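Local coordinates for phosphoprotein (Spring viremia of carp virus, PDB 7C5Z) that probably serves as a cofactor and chaperone in viral RNA replication, with this central domain forming a dimer, at residues K44-I55 and D67-V78. Residues are numbered along the deposited sequence; the frame is centred on the assembly and turned at random.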
loop_
_atom_site.group_PDB
_atom_site.type_symbol
_atom_site.label_atom_id
_atom_site.label_comp_id
_atom_site.label_asym_id
_atom_site.label_seq_id
_atom_site.Cartn_x
_atom_site.Cartn_y
_atom_site.Cartn_z
ATOM N N LYS A 44 -9.436 5.130 4.680
ATOM C CA LYS A 44 -8.918 5.588 3.397
ATOM C C LYS A 44 -7.698 6.479 3.593
ATOM O O LYS A 44 -6.694 6.330 2.877
ATOM C CB LYS A 44 -10.007 6.308 2.603
ATOM C CG LYS A 44 -9.631 6.520 1.143
ATOM C CD LYS A 44 -10.848 6.787 0.279
ATOM C CE LYS A 44 -11.449 8.149 0.578
ATOM N NZ LYS A 44 -10.679 9.268 -0.034
ATOM N N ASN A 45 -7.754 7.391 4.567
ATOM C CA ASN A 45 -6.611 8.260 4.836
ATOM C C ASN A 45 -5.405 7.466 5.340
ATOM O O ASN A 45 -4.259 7.771 4.973
ATOM C CB ASN A 45 -7.000 9.345 5.841
ATOM C CG ASN A 45 -7.947 10.379 5.254
ATOM O OD1 ASN A 45 -8.019 10.562 4.034
ATOM N ND2 ASN A 45 -8.684 11.066 6.126
ATOM N N LEU A 46 -5.632 6.447 6.173
ATOM C CA LEU A 46 -4.534 5.603 6.632
ATOM C C LEU A 46 -3.898 4.871 5.462
ATOM O O LEU A 46 -2.668 4.850 5.323
ATOM C CB LEU A 46 -5.031 4.603 7.679
ATOM C CG LEU A 46 -4.014 3.551 8.117
ATOM C CD1 LEU A 46 -2.795 4.186 8.774
ATOM C CD2 LEU A 46 -4.674 2.560 9.084
ATOM N N ILE A 47 -4.722 4.301 4.589
ATOM C CA ILE A 47 -4.197 3.586 3.429
ATOM C C ILE A 47 -3.392 4.523 2.540
ATOM O O ILE A 47 -2.311 4.164 2.056
ATOM C CB ILE A 47 -5.349 2.908 2.669
ATOM C CG1 ILE A 47 -5.886 1.735 3.490
ATOM C CG2 ILE A 47 -4.900 2.441 1.275
ATOM C CD1 ILE A 47 -7.205 1.176 2.956
ATOM N N SER A 48 -3.891 5.743 2.326
ATOM C CA SER A 48 -3.168 6.708 1.516
ATOM C C SER A 48 -1.805 7.014 2.126
ATOM O O SER A 48 -0.797 7.056 1.406
ATOM C CB SER A 48 -4.008 7.978 1.360
ATOM O OG SER A 48 -3.334 8.954 0.574
ATOM N N LYS A 49 -1.744 7.158 3.456
ATOM C CA LYS A 49 -0.485 7.494 4.117
ATOM C C LYS A 49 0.485 6.320 4.094
ATOM O O LYS A 49 1.698 6.513 3.928
ATOM C CB LYS A 49 -0.754 7.947 5.551
ATOM C CG LYS A 49 -1.337 9.344 5.630
ATOM C CD LYS A 49 -1.111 9.946 6.999
ATOM C CE LYS A 49 -1.657 11.362 7.072
ATOM N NZ LYS A 49 -1.220 12.169 5.895
HETATM N N MSE A 50 -0.027 5.103 4.217
HETATM C CA MSE A 50 0.816 3.917 4.122
HETATM C C MSE A 50 1.356 3.767 2.696
HETATM O O MSE A 50 2.536 3.479 2.506
HETATM C CB MSE A 50 0.044 2.679 4.549
HETATM C CG MSE A 50 -0.318 2.712 6.025
HETATM SE SE MSE A 50 -1.074 1.015 6.627
HETATM C CE MSE A 50 0.181 -0.184 5.715
HETATM N N MSE A 51 0.495 3.971 1.700
HETATM C CA MSE A 51 0.958 3.909 0.312
HETATM C C MSE A 51 2.023 4.966 0.058
HETATM O O MSE A 51 3.056 4.674 -0.556
HETATM C CB MSE A 51 -0.214 4.069 -0.657
HETATM C CG MSE A 51 -1.155 2.898 -0.602
HETATM SE SE MSE A 51 -2.722 3.134 -1.755
HETATM C CE MSE A 51 -1.782 3.499 -3.374
ATOM N N ARG A 52 1.788 6.194 0.524
ATOM C CA ARG A 52 2.760 7.254 0.284
ATOM C C ARG A 52 4.107 6.924 0.921
ATOM O O ARG A 52 5.165 7.137 0.304
ATOM C CB ARG A 52 2.210 8.588 0.795
ATOM C CG ARG A 52 3.045 9.779 0.382
ATOM C CD ARG A 52 2.488 11.068 0.960
ATOM N NE ARG A 52 1.114 11.357 0.555
ATOM C CZ ARG A 52 0.769 11.899 -0.613
ATOM N NH1 ARG A 52 1.694 12.192 -1.521
ATOM N NH2 ARG A 52 -0.510 12.145 -0.878
ATOM N N SER A 53 4.088 6.364 2.133
ATOM C CA SER A 53 5.324 5.978 2.805
ATOM C C SER A 53 6.032 4.872 2.031
ATOM O O SER A 53 7.243 4.944 1.775
ATOM C CB SER A 53 5.020 5.525 4.240
ATOM O OG SER A 53 6.058 4.696 4.756
ATOM N N LEU A 54 5.285 3.850 1.626
ATOM C CA LEU A 54 5.894 2.717 0.945
ATOM C C LEU A 54 6.480 3.121 -0.403
ATOM O O LEU A 54 7.603 2.728 -0.734
ATOM C CB LEU A 54 4.872 1.592 0.775
ATOM C CG LEU A 54 5.409 0.326 0.127
ATOM C CD1 LEU A 54 6.619 -0.239 0.868
ATOM C CD2 LEU A 54 4.304 -0.717 0.071
ATOM N N ILE A 55 5.737 3.887 -1.213
ATOM C CA ILE A 55 6.301 4.275 -2.512
ATOM C C ILE A 55 7.497 5.203 -2.324
ATOM O O ILE A 55 8.382 5.263 -3.186
ATOM C CB ILE A 55 5.237 4.905 -3.434
ATOM C CG1 ILE A 55 4.823 6.289 -2.935
ATOM C CG2 ILE A 55 4.041 3.989 -3.573
ATOM C CD1 ILE A 55 3.734 6.989 -3.797
ATOM N N ASP A 67 5.053 8.649 -7.370
ATOM C CA ASP A 67 4.243 9.606 -6.616
ATOM C C ASP A 67 2.813 9.107 -6.459
ATOM O O ASP A 67 2.360 8.199 -7.158
ATOM C CB ASP A 67 4.220 10.987 -7.273
ATOM C CG ASP A 67 3.972 12.110 -6.263
ATOM O OD1 ASP A 67 3.911 11.843 -5.031
ATOM O OD2 ASP A 67 3.841 13.271 -6.712
ATOM N N LEU A 68 2.097 9.742 -5.539
ATOM C CA LEU A 68 0.727 9.385 -5.209
ATOM C C LEU A 68 -0.156 10.605 -5.408
ATOM O O LEU A 68 0.215 11.714 -5.000
ATOM C CB LEU A 68 0.634 8.903 -3.761
ATOM C CG LEU A 68 -0.762 8.665 -3.213
ATOM C CD1 LEU A 68 -1.366 7.438 -3.849
ATOM C CD2 LEU A 68 -0.679 8.544 -1.689
ATOM N N PHE A 69 -1.310 10.400 -6.041
ATOM C CA PHE A 69 -2.311 11.446 -6.237
ATOM C C PHE A 69 -3.570 11.073 -5.462
ATOM O O PHE A 69 -4.222 10.062 -5.762
ATOM C CB PHE A 69 -2.598 11.650 -7.730
ATOM C CG PHE A 69 -1.413 12.173 -8.487
ATOM C CD1 PHE A 69 -1.144 13.531 -8.501
ATOM C CD2 PHE A 69 -0.547 11.321 -9.137
ATOM C CE1 PHE A 69 -0.039 14.034 -9.176
ATOM C CE2 PHE A 69 0.560 11.821 -9.820
ATOM C CZ PHE A 69 0.815 13.175 -9.830
ATOM N N ASP A 70 -3.895 11.885 -4.460
ATOM C CA ASP A 70 -5.036 11.670 -3.576
ATOM C C ASP A 70 -5.819 12.974 -3.527
ATOM O O ASP A 70 -5.267 14.006 -3.127
ATOM C CB ASP A 70 -4.530 11.253 -2.186
ATOM C CG ASP A 70 -5.631 11.056 -1.170
ATOM O OD1 ASP A 70 -6.824 11.206 -1.490
ATOM O OD2 ASP A 70 -5.268 10.733 -0.014
ATOM N N TYR A 71 -7.075 12.951 -3.992
ATOM C CA TYR A 71 -7.932 14.137 -3.973
ATOM C C TYR A 71 -9.017 14.041 -2.910
ATOM O O TYR A 71 -9.988 14.807 -2.958
ATOM C CB TYR A 71 -8.561 14.366 -5.347
ATOM C CG TYR A 71 -7.539 14.376 -6.458
ATOM C CD1 TYR A 71 -7.164 13.189 -7.087
ATOM C CD2 TYR A 71 -6.924 15.561 -6.864
ATOM C CE1 TYR A 71 -6.222 13.177 -8.083
ATOM C CE2 TYR A 71 -5.961 15.551 -7.896
ATOM C CZ TYR A 71 -5.626 14.350 -8.488
ATOM O OH TYR A 71 -4.688 14.278 -9.494
ATOM N N GLN A 72 -8.873 13.105 -1.963
ATOM C CA GLN A 72 -9.888 12.810 -0.952
ATOM C C GLN A 72 -11.246 12.531 -1.591
ATOM O O GLN A 72 -12.287 13.050 -1.172
ATOM C CB GLN A 72 -9.956 13.938 0.083
ATOM C CG GLN A 72 -8.564 14.259 0.616
ATOM C CD GLN A 72 -8.521 14.614 2.090
ATOM O OE1 GLN A 72 -9.441 15.234 2.621
ATOM N NE2 GLN A 72 -7.429 14.233 2.757
ATOM N N GLY A 73 -11.227 11.674 -2.611
ATOM C CA GLY A 73 -12.418 11.267 -3.336
ATOM C C GLY A 73 -12.513 9.752 -3.375
ATOM O O GLY A 73 -12.145 9.058 -2.419
ATOM N N ASP A 74 -13.023 9.228 -4.491
ATOM C CA ASP A 74 -13.309 7.799 -4.564
ATOM C C ASP A 74 -12.200 6.978 -5.216
ATOM O O ASP A 74 -12.422 5.800 -5.518
ATOM C CB ASP A 74 -14.647 7.530 -5.273
ATOM C CG ASP A 74 -14.710 8.076 -6.687
ATOM O OD1 ASP A 74 -13.693 8.060 -7.414
ATOM O OD2 ASP A 74 -15.821 8.492 -7.087
ATOM N N PHE A 75 -11.017 7.544 -5.421
ATOM C CA PHE A 75 -9.911 6.751 -5.947
ATOM C C PHE A 75 -8.589 7.245 -5.371
ATOM O O PHE A 75 -8.485 8.358 -4.848
ATOM C CB PHE A 75 -9.871 6.776 -7.483
ATOM C CG PHE A 75 -9.475 8.107 -8.063
ATOM C CD1 PHE A 75 -8.145 8.407 -8.302
ATOM C CD2 PHE A 75 -10.444 9.042 -8.384
ATOM C CE1 PHE A 75 -7.787 9.628 -8.859
ATOM C CE2 PHE A 75 -10.096 10.259 -8.924
ATOM C CZ PHE A 75 -8.769 10.552 -9.162
ATOM N N LEU A 76 -7.578 6.386 -5.466
ATOM C CA LEU A 76 -6.180 6.742 -5.238
ATOM C C LEU A 76 -5.396 6.362 -6.481
ATOM O O LEU A 76 -5.674 5.333 -7.103
ATOM C CB LEU A 76 -5.591 6.018 -4.010
ATOM C CG LEU A 76 -6.241 6.383 -2.662
ATOM C CD1 LEU A 76 -5.912 5.360 -1.572
ATOM C CD2 LEU A 76 -5.836 7.802 -2.246
ATOM N N GLU A 77 -4.421 7.178 -6.857
ATOM C CA GLU A 77 -3.700 6.952 -8.104
ATOM C C GLU A 77 -2.199 7.050 -7.879
ATOM O O GLU A 77 -1.720 8.015 -7.277
ATOM C CB GLU A 77 -4.147 7.958 -9.158
ATOM C CG GLU A 77 -3.494 7.785 -10.495
ATOM C CD GLU A 77 -4.085 8.730 -11.508
ATOM O OE1 GLU A 77 -4.947 8.288 -12.286
ATOM O OE2 GLU A 77 -3.701 9.925 -11.512
ATOM N N VAL A 78 -1.454 6.056 -8.356
ATOM C CA VAL A 78 0.002 6.029 -8.236
ATOM C C VAL A 78 0.611 6.285 -9.611
ATOM O O VAL A 78 0.150 5.719 -10.610
ATOM C CB VAL A 78 0.492 4.698 -7.650
ATOM C CG1 VAL A 78 2.014 4.648 -7.599
ATOM C CG2 VAL A 78 -0.073 4.508 -6.243
HETATM O O HOH W 1 -9.059 9.421 -2.178
HETATM O O HOH W 2 -7.901 9.605 0.941
#
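Ser48 OG donates to Asp70 OD2 over 2.7 Å, reaching the carboxylate on its anti side and 33° out of its plane. A small hydroxyl suits this close approach of helix to strand. One turn earlier, Lys44 is long enough to reach the hairpin loop: its chain bends at chi3 (70°) and chi4, bringing NZ 2.8 Å from Gly73 O, on a lone pair in the carbonyl plane. NZ also donates to two waters, which link it to the Asp70 carboxylate. Further along, branched Leu68 serves two neighbours: CD2 lies 3.6 Å above the Arg52 guanidinium plane, offset toward its rim, while CD1 meets CE of selenomethionine Met51. The same CE methyl presses on Val78 CG2 at a tight 3.5 Å, and the selenium touches Leu76 CD1. Ile55 CD1 touches Leu68 CB at 3.6 Å, the side chains crossing at about a right angle.

In the second shell, Gln72 N binds Asp70 OD1 in an Asx turn that steadies the carboxylate. Met51 also packs on Met51 of the second subunit, placing the contact beside the dimer interface. The helix thus covers the hairpin of strands 67-70 and 76-81 with an apolar centre and a hydrated polar end, where Lys44 NZ, 4.6 Å from Asp70 OD1, probably favours the ionised carboxylate.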